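Local coordinates for vitamin B12-binding protein (Vibrio cholerae O395, PDB 5YSC) that binds vitamin B12 in the periplasm and probably delivers it to the periplasmic face of BtuC in the BtuCDF import transporter, at residues A[152-158]-A[182-188]; A[236-240]-A[267-271]. All blocks are in the same frame, centred on the assembly; numbering follows the deposited sequence.

Contact 1 of 2, residues A[152-158]-A[182-188]; sequences NQPIRYF and CGGVNIF
Tyr157 and Asn186 meet at the heart of a parallel strand pair, 155-158 beside 184-186, at one border of the C-terminal parallel sheet of this Fe/B12 periplasmic-binding fold; helix 176-181 lies in the connection between them. The backbone ladder is regular where packing is tight: Val185 N gives to Ile155 O at 2.8 Å, and Val185 O takes Tyr157 N. One step on, Ile187 N reaches Tyr157 O at 3.1 Å, whereas the bond from Ile155 N to Gly183 O at the start of the ladder is weak.

On the buried face the Tyr157 ring leans back over the neighbouring strand, because chi1 of 73° sets CG between backbone N and carbonyl carbon. Asn186 CA lies over this ring in a CH-pi contact, 4.0 Å from its centroid, while Gly184 C comes to the ring edge; Phe179 stacks on the same tyrosine. Farther along, Ile187 CD1 presses on Phe158 CB at 3.6 Å, and the Phe158 and Phe188 rings meet obliquely, planes 66° apart.

The other face is looser and nearer solvent. There Pro154 CB and Val185 CG2 barely touch, and Ile187 CG2 lies over the guanidinium of Arg156, whose NH2 is bonded to Lys206 O. At the far end Asn186, whose ND2 is bonded to Leu169 O, closes an Asx turn: its OD1 accepts Phe188 N from above the carbonyl plane, at 3.0 Å.

Contact 2 of 2, residues A[236-240]-A[267-271]; sequences NDQVW and IAQKQ
Gln238 reaches from just before edge strand 239-241 to Lys270 and Gln271 in the C-terminal tail that follows helix 254-267, joining the border of the C-terminal parallel sheet to the chain's last residues. A Schellman motif with Asp237 as its C-prime residue ends helix 232-235 just before it.

From CB the side chain runs out extended beyond CG (chi2 -173°). CG passes 4.0 Å from Lys270 NZ, and CD sits beside the Gln271 amide. At the tip, OE1 is gripped by Gln271 NE2 at 2.8 Å in an almost straight bond; the donor stands above the carbonyl plane of Gln238, yet OE1 lies in the amide plane of Gln271. Lys270 NZ adds a weak second bond to OE1, whose remaining neighbours include Ala268 CA at 3.3 Å. The other branch, NE2, donates to Gln209 O and to a water, and the water in turn gives a hydrogen to Ala268 O.

Lys270 ties the ends together: its ammonium also bonds Asn236 O at 2.9 Å, in the carbonyl plane, and Gln271 OE1, which probably orients that amide. The Asn236 amide stacks nearly parallel on that of Gln271, planes 5° apart, with ND2 3.5 Å from Gln271 CD. On the apolar side Trp240, stacked on Tyr264, meets the tail lightly, its CH2 4.1 Å from Ile267 CG2.

Both contacts belong to the same four-stranded parallel sheet, at its two outermost strands: contact 1 pairs 184-186 with 155-159, and contact 2 lies at 239-241, with strand 210-213 between. Their centres are about 12 Å apart. Helix 254-267 connects them further: Cys182 of contact 1 is disulfide-bonded to Cys262 in this helix, whose end and tail form contact 2, and Ile155 CD1 approaches Ala268 O at 3.9 Å. Contact 1 touches neither site: the Tyr157 side chain is about 11 Å from bound cyanocobalamin and that of Phe188 about 9 Å from the side chain of Glu201, predicted to matter for BtuC binding. Contact 2 lies away from these sites.

Contact 1 of 2, residues A[152-158]-A[182-188]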
ATOM      1  N   ASN A 152      -0.976  22.604   2.088  1.00 52.65           N
ATOM      2  CA  ASN A 152      -2.150  22.067   1.417  1.00 42.94           C
ATOM      3  C   ASN A 152      -3.376  22.266   2.305  1.00 41.77           C
ATOM      4  O   ASN A 152      -3.314  22.113   3.530  1.00 40.31           O
ATOM      5  CB  ASN A 152      -1.979  20.581   1.085  1.00 37.84           C
ATOM      6  CG  ASN A 152      -0.953  20.328  -0.021  1.00 34.79           C
ATOM      7  OD1 ASN A 152      -0.141  21.195  -0.343  1.00 39.06           O
ATOM      8  ND2 ASN A 152      -1.001  19.134  -0.610  1.00 24.54           N
ATOM      9  N   GLN A 153      -4.486  22.634   1.671  1.00 45.18           N
ATOM     10  CA  GLN A 153      -5.784  22.780   2.296  1.00 47.81           C
ATOM     11  C   GLN A 153      -6.608  21.540   2.040  1.00 43.45           C
ATOM     12  O   GLN A 153      -6.338  20.794   1.097  1.00 39.57           O
ATOM     13  CB  GLN A 153      -6.536  23.995   1.738  1.00 50.89           C
ATOM     14  CG  GLN A 153      -5.858  25.337   1.980  1.00 53.53           C
ATOM     15  CD  GLN A 153      -6.491  26.093   3.128  1.00 61.64           C
ATOM     16  OE1 GLN A 153      -7.693  26.377   3.116  1.00 67.64           O
ATOM     17  NE2 GLN A 153      -5.691  26.412   4.138  1.00 64.34           N
ATOM     18  N   PRO A 154      -7.650  21.311   2.837  1.00 37.19           N
ATOM     19  CA  PRO A 154      -8.469  20.106   2.666  1.00 34.35           C
ATOM     20  C   PRO A 154      -9.110  20.036   1.296  1.00 29.65           C
ATOM     21  O   PRO A 154      -9.780  20.968   0.847  1.00 32.40           O
ATOM     22  CB  PRO A 154      -9.531  20.242   3.759  1.00 34.69           C
ATOM     23  CG  PRO A 154      -8.895  21.113   4.776  1.00 38.59           C
ATOM     24  CD  PRO A 154      -8.081  22.091   4.013  1.00 38.74           C
ATOM     25  N   ILE A 155      -8.904  18.903   0.640  1.00 25.23           N
ATOM     26  CA  ILE A 155      -9.508  18.641  -0.649  1.00 24.60           C
ATOM     27  C   ILE A 155     -10.256  17.323  -0.595  1.00 22.56           C
ATOM     28  O   ILE A 155      -9.732  16.337  -0.106  1.00 21.54           O
ATOM     29  CB  ILE A 155      -8.451  18.544  -1.756  1.00 28.56           C
ATOM     30  CG1 ILE A 155      -7.618  19.822  -1.823  1.00 28.71           C
ATOM     31  CG2 ILE A 155      -9.113  18.265  -3.084  1.00 28.26           C
ATOM     32  CD1 ILE A 155      -8.284  20.926  -2.574  1.00 29.23           C
ATOM     33  N   ARG A 156     -11.482  17.320  -1.104  1.00 23.33           N
ATOM     34  CA  ARG A 156     -12.308  16.116  -1.147  1.00 22.98           C
ATOM     35  C   ARG A 156     -11.971  15.300  -2.390  1.00 23.34           C
ATOM     36  O   ARG A 156     -12.202  15.749  -3.510  1.00 20.10           O
ATOM     37  CB  ARG A 156     -13.794  16.490  -1.124  1.00 27.68           C
ATOM     38  CG  ARG A 156     -14.155  17.331   0.091  1.00 29.35           C
ATOM     39  CD  ARG A 156     -15.578  17.910   0.008  1.00 33.41           C
ATOM     40  NE  ARG A 156     -16.547  16.830  -0.120  1.00 36.05           N
ATOM     41  CZ  ARG A 156     -17.286  16.575  -1.192  1.00 34.97           C
ATOM     42  NH1 ARG A 156     -17.238  17.363  -2.261  1.00 34.70           N
ATOM     43  NH2 ARG A 156     -18.115  15.530  -1.167  1.00 34.74           N
ATOM     44  N   TYR A 157     -11.479  14.082  -2.193  1.00 23.88           N
ATOM     45  CA  TYR A 157     -11.069  13.234  -3.300  1.00 22.10           C
ATOM     46  C   TYR A 157     -11.862  11.923  -3.328  1.00 21.31           C
ATOM     47  O   TYR A 157     -12.400  11.442  -2.326  1.00 20.04           O
ATOM     48  CB  TYR A 157      -9.547  12.933  -3.241  1.00 17.91           C
ATOM     49  CG  TYR A 157      -9.182  11.965  -2.159  1.00 17.93           C
ATOM     50  CD1 TYR A 157      -8.897  12.409  -0.871  1.00 20.35           C
ATOM     51  CD2 TYR A 157      -9.171  10.588  -2.410  1.00 18.18           C
ATOM     52  CE1 TYR A 157      -8.594  11.513   0.142  1.00 18.19           C
ATOM     53  CE2 TYR A 157      -8.891   9.691  -1.409  1.00 16.60           C
ATOM     54  CZ  TYR A 157      -8.586  10.174  -0.129  1.00 17.08           C
ATOM     55  OH  TYR A 157      -8.315   9.321   0.907  1.00 17.62           O
ATOM     56  N   PHE A 158     -11.917  11.362  -4.526  1.00 17.88           N
ATOM     57  CA  PHE A 158     -12.335  10.001  -4.785  1.00 18.53           C
ATOM     58  C   PHE A 158     -11.133   9.236  -5.318  1.00 16.62           C
ATOM     59  O   PHE A 158     -10.502   9.698  -6.272  1.00 16.86           O
ATOM     60  CB  PHE A 158     -13.464  10.037  -5.803  1.00 19.99           C
ATOM     61  CG  PHE A 158     -13.871   8.697  -6.310  1.00 21.14           C
ATOM     62  CD1 PHE A 158     -14.148   7.660  -5.429  1.00 22.17           C
ATOM     63  CD2 PHE A 158     -13.992   8.464  -7.672  1.00 18.68           C
ATOM     64  CE1 PHE A 158     -14.548   6.424  -5.901  1.00 21.18           C
ATOM     65  CE2 PHE A 158     -14.355   7.229  -8.142  1.00 23.52           C
ATOM     66  CZ  PHE A 158     -14.628   6.200  -7.250  1.00 21.77           C
ATOM     67  N   CYS A 182      -1.767  15.111   3.199  1.00 34.48           N
ATOM     68  CA  CYS A 182      -1.847  16.256   2.296  1.00 41.12           C
ATOM     69  C   CYS A 182      -3.114  17.071   2.521  1.00 47.36           C
ATOM     70  O   CYS A 182      -3.409  17.966   1.722  1.00 54.65           O
ATOM     71  CB  CYS A 182      -1.808  15.787   0.821  1.00 32.20           C
ATOM     72  SG  CYS A 182      -0.602  14.444   0.348  1.00 80.72           S
ATOM     73  N   GLY A 183      -3.867  16.772   3.578  1.00 45.38           N
ATOM     74  CA  GLY A 183      -5.168  17.361   3.796  1.00 46.72           C
ATOM     75  C   GLY A 183      -6.297  16.679   3.056  1.00 43.19           C
ATOM     76  O   GLY A 183      -7.432  17.161   3.098  1.00 44.42           O
ATOM     77  N   GLY A 184      -6.028  15.565   2.384  1.00 26.70           N
ATOM     78  CA  GLY A 184      -7.058  14.928   1.579  1.00 22.98           C
ATOM     79  C   GLY A 184      -8.153  14.332   2.445  1.00 20.61           C
ATOM     80  O   GLY A 184      -7.885  13.723   3.476  1.00 22.79           O
ATOM     81  N   VAL A 185      -9.399  14.483   1.992  1.00 19.36           N
ATOM     82  CA  VAL A 185     -10.586  13.971   2.683  1.00 19.41           C
ATOM     83  C   VAL A 185     -11.294  13.023   1.727  1.00 18.78           C
ATOM     84  O   VAL A 185     -11.743  13.427   0.649  1.00 19.92           O
ATOM     85  CB  VAL A 185     -11.506  15.109   3.148  1.00 24.76           C
ATOM     86  CG1 VAL A 185     -12.808  14.554   3.779  1.00 26.98           C
ATOM     87  CG2 VAL A 185     -10.766  15.988   4.134  1.00 25.32           C
ATOM     88  N   ASN A 186     -11.347  11.741   2.111  1.00 19.41           N
ATOM     89  CA  ASN A 186     -11.991  10.702   1.325  1.00 18.30           C
ATOM     90  C   ASN A 186     -13.501  10.868   1.341  1.00 20.69           C
ATOM     91  O   ASN A 186     -14.098  10.882   2.416  1.00 21.15           O
ATOM     92  CB  ASN A 186     -11.595   9.339   1.896  1.00 18.51           C
ATOM     93  CG  ASN A 186     -12.264   8.195   1.204  1.00 18.25           C
ATOM     94  OD1 ASN A 186     -12.789   8.322   0.099  1.00 17.07           O
ATOM     95  ND2 ASN A 186     -12.215   7.035   1.840  1.00 15.94           N
ATOM     96  N   ILE A 187     -14.126  10.950   0.160  1.00 21.58           N
ATOM     97  CA  ILE A 187     -15.582  11.158   0.090  1.00 23.76           C
ATOM     98  C   ILE A 187     -16.339   9.942   0.592  1.00 26.92           C
ATOM     99  O   ILE A 187     -17.523  10.041   0.945  1.00 29.10           O
ATOM    100  CB  ILE A 187     -16.067  11.489  -1.343  1.00 25.68           C
ATOM    101  CG1 ILE A 187     -15.651  10.403  -2.352  1.00 25.08           C
ATOM    102  CG2 ILE A 187     -15.577  12.868  -1.778  1.00 25.82           C
ATOM    103  CD1 ILE A 187     -16.393  10.498  -3.718  1.00 26.81           C
ATOM    104  N   PHE A 188     -15.707   8.774   0.603  1.00 20.05           N
ATOM    105  CA  PHE A 188     -16.364   7.555   1.049  1.00 22.17           C
ATOM    106  C   PHE A 188     -15.841   7.087   2.403  1.00 21.37           C
ATOM    107  O   PHE A 188     -15.998   5.917   2.758  1.00 22.39           O
ATOM    108  CB  PHE A 188     -16.210   6.475  -0.015  1.00 19.74           C
ATOM    109  CG  PHE A 188     -17.106   6.675  -1.212  1.00 22.44           C
ATOM    110  CD1 PHE A 188     -18.477   6.460  -1.096  1.00 23.70           C
ATOM    111  CD2 PHE A 188     -16.598   7.071  -2.438  1.00 22.14           C
ATOM    112  CE1 PHE A 188     -19.332   6.637  -2.189  1.00 26.62           C
ATOM    113  CE2 PHE A 188     -17.431   7.252  -3.542  1.00 23.37           C
ATOM    114  CZ  PHE A 188     -18.804   7.033  -3.425  1.00 26.73           C
TER

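Contact 2 of 2, residues A[236-240]-A[267-271]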
ATOM      1  N   ASN A 236     -12.543  20.611 -14.408  1.00 27.18           N
ATOM      2  CA  ASN A 236     -11.316  21.221 -13.936  1.00 27.75           C
ATOM      3  C   ASN A 236     -10.078  20.394 -14.257  1.00 27.75           C
ATOM      4  O   ASN A 236      -8.985  20.756 -13.819  1.00 28.72           O
ATOM      5  CB  ASN A 236     -11.425  21.466 -12.433  1.00 30.15           C
ATOM      6  CG  ASN A 236     -12.468  22.513 -12.084  1.00 33.32           C
ATOM      7  OD1 ASN A 236     -12.762  23.407 -12.884  1.00 32.54           O
ATOM      8  ND2 ASN A 236     -13.012  22.422 -10.865  1.00 32.50           N
ATOM      9  N   ASP A 237     -10.212  19.307 -15.023  1.00 27.31           N
ATOM     10  CA  ASP A 237      -9.059  18.519 -15.463  1.00 24.48           C
ATOM     11  C   ASP A 237      -8.289  17.962 -14.265  1.00 23.94           C
ATOM     12  O   ASP A 237      -7.054  17.986 -14.217  1.00 22.08           O
ATOM     13  CB  ASP A 237      -8.151  19.364 -16.356  1.00 29.85           C
ATOM     14  CG  ASP A 237      -6.980  18.587 -16.933  1.00 39.69           C
ATOM     15  OD1 ASP A 237      -7.031  17.336 -16.973  1.00 40.94           O
ATOM     16  OD2 ASP A 237      -5.992  19.243 -17.358  1.00 44.74           O
ATOM     17  N   GLN A 238      -9.036  17.452 -13.284  1.00 21.24           N
ATOM     18  CA  GLN A 238      -8.472  16.912 -12.052  1.00 17.38           C
ATOM     19  C   GLN A 238      -8.848  15.445 -11.879  1.00 17.91           C
ATOM     20  O   GLN A 238      -9.187  14.993 -10.781  1.00 18.59           O
ATOM     21  CB  GLN A 238      -8.905  17.748 -10.853  1.00 18.79           C
ATOM     22  CG  GLN A 238      -8.461  19.191 -10.995  1.00 21.70           C
ATOM     23  CD  GLN A 238      -8.706  20.073  -9.764  1.00 21.24           C
ATOM     24  OE1 GLN A 238      -8.098  21.132  -9.629  1.00 23.70           O
ATOM     25  NE2 GLN A 238      -9.600  19.646  -8.873  1.00 22.68           N
ATOM     26  N   VAL A 239      -8.760  14.690 -12.970  1.00 18.84           N
ATOM     27  CA  VAL A 239      -8.784  13.240 -12.929  1.00 17.92           C
ATOM     28  C   VAL A 239      -7.373  12.809 -13.263  1.00 15.75           C
ATOM     29  O   VAL A 239      -6.885  13.066 -14.377  1.00 18.46           O
ATOM     30  CB  VAL A 239      -9.798  12.640 -13.905  1.00 20.69           C
ATOM     31  CG1 VAL A 239      -9.817  11.145 -13.768  1.00 20.07           C
ATOM     32  CG2 VAL A 239     -11.184  13.242 -13.633  1.00 22.37           C
ATOM     33  N   TRP A 240      -6.715  12.154 -12.300  1.00 19.11           N
ATOM     34  CA  TRP A 240      -5.314  11.795 -12.448  1.00 16.74           C
ATOM     35  C   TRP A 240      -5.073  10.346 -12.051  1.00 17.81           C
ATOM     36  O   TRP A 240      -5.690   9.812 -11.124  1.00 17.59           O
ATOM     37  CB  TRP A 240      -4.428  12.685 -11.583  1.00 18.35           C
ATOM     38  CG  TRP A 240      -4.421  14.123 -11.959  1.00 16.91           C
ATOM     39  CD1 TRP A 240      -4.009  14.639 -13.147  1.00 19.67           C
ATOM     40  CD2 TRP A 240      -4.763  15.254 -11.125  1.00 15.11           C
ATOM     41  NE1 TRP A 240      -4.094  16.022 -13.120  1.00 20.17           N
ATOM     42  CE2 TRP A 240      -4.547  16.417 -11.891  1.00 19.43           C
ATOM     43  CE3 TRP A 240      -5.216  15.394  -9.802  1.00 17.51           C
ATOM     44  CZ2 TRP A 240      -4.778  17.704 -11.382  1.00 20.20           C
ATOM     45  CZ3 TRP A 240      -5.438  16.660  -9.298  1.00 19.78           C
ATOM     46  CH2 TRP A 240      -5.216  17.805 -10.089  1.00 19.48           C
ATOM     47  N   ILE A 267      -1.951  21.112  -6.611  1.00 19.23           N
ATOM     48  CA  ILE A 267      -2.511  21.661  -7.847  1.00 21.71           C
ATOM     49  C   ILE A 267      -3.994  21.946  -7.693  1.00 21.81           C
ATOM     50  O   ILE A 267      -4.505  22.963  -8.184  1.00 23.84           O
ATOM     51  CB  ILE A 267      -2.221  20.715  -9.024  1.00 21.09           C
ATOM     52  CG1 ILE A 267      -0.709  20.654  -9.257  1.00 18.17           C
ATOM     53  CG2 ILE A 267      -2.910  21.171 -10.276  1.00 21.48           C
ATOM     54  CD1 ILE A 267      -0.253  19.591 -10.232  1.00 16.89           C
ATOM     55  N   ALA A 268      -4.720  21.039  -7.022  1.00 20.66           N
ATOM     56  CA  ALA A 268      -6.174  21.113  -6.895  1.00 19.41           C
ATOM     57  C   ALA A 268      -6.649  22.328  -6.120  1.00 24.24           C
ATOM     58  O   ALA A 268      -7.862  22.584  -6.056  1.00 23.53           O
ATOM     59  CB  ALA A 268      -6.683  19.828  -6.221  1.00 19.85           C
ATOM     60  N   GLN A 269      -5.735  23.055  -5.510  1.00 22.11           N
ATOM     61  CA  GLN A 269      -6.077  24.312  -4.883  1.00 26.13           C
ATOM     62  C   GLN A 269      -6.266  25.417  -5.901  1.00 34.27           C
ATOM     63  O   GLN A 269      -6.689  26.509  -5.514  1.00 27.48           O
ATOM     64  CB  GLN A 269      -4.989  24.728  -3.905  1.00 24.47           C
ATOM     65  CG  GLN A 269      -4.521  23.640  -2.973  1.00 29.62           C
ATOM     66  CD  GLN A 269      -4.693  24.056  -1.545  1.00 42.21           C
ATOM     67  OE1 GLN A 269      -5.826  24.283  -1.106  1.00 45.77           O
ATOM     68  NE2 GLN A 269      -3.575  24.216  -0.811  1.00 40.04           N
ATOM     69  N   LYS A 270      -5.942  25.156  -7.174  1.00 34.85           N
ATOM     70  CA  LYS A 270      -6.015  26.186  -8.211  1.00 31.74           C
ATOM     71  C   LYS A 270      -7.414  26.773  -8.334  1.00 35.64           C
ATOM     72  O   LYS A 270      -7.559  27.909  -8.811  1.00 38.35           O
ATOM     73  CB  LYS A 270      -5.517  25.642  -9.555  1.00 31.54           C
ATOM     74  CG  LYS A 270      -6.362  24.597 -10.262  1.00 28.45           C
ATOM     75  CD  LYS A 270      -5.554  23.931 -11.403  1.00 25.08           C
ATOM     76  CE  LYS A 270      -6.142  22.588 -11.871  1.00 22.58           C
ATOM     77  NZ  LYS A 270      -7.541  22.811 -12.307  1.00 24.48           N
ATOM     78  N   GLN A 271      -8.445  26.051  -7.900  1.00 29.78           N
ATOM     79  CA  GLN A 271      -9.756  26.647  -7.812  1.00 32.45           C
ATOM     80  C   GLN A 271     -10.575  26.007  -6.699  1.00 36.24           C
ATOM     81  O   GLN A 271     -11.558  26.593  -6.284  1.00 35.33           O
ATOM     82  CB  GLN A 271     -10.497  26.553  -9.155  1.00 32.68           C
ATOM     83  CG  GLN A 271     -11.135  25.202  -9.487  1.00 33.39           C
ATOM     84  CD  GLN A 271     -10.115  24.135  -9.885  1.00 29.89           C
ATOM     85  OE1 GLN A 271      -9.505  24.190 -10.967  1.00 28.55           O
ATOM     86  NE2 GLN A 271      -9.935  23.142  -9.004  1.00 26.20           N
TER
HETATM   87  O   HOH W   1     -10.182  21.125  -6.359  1.00 25.11           O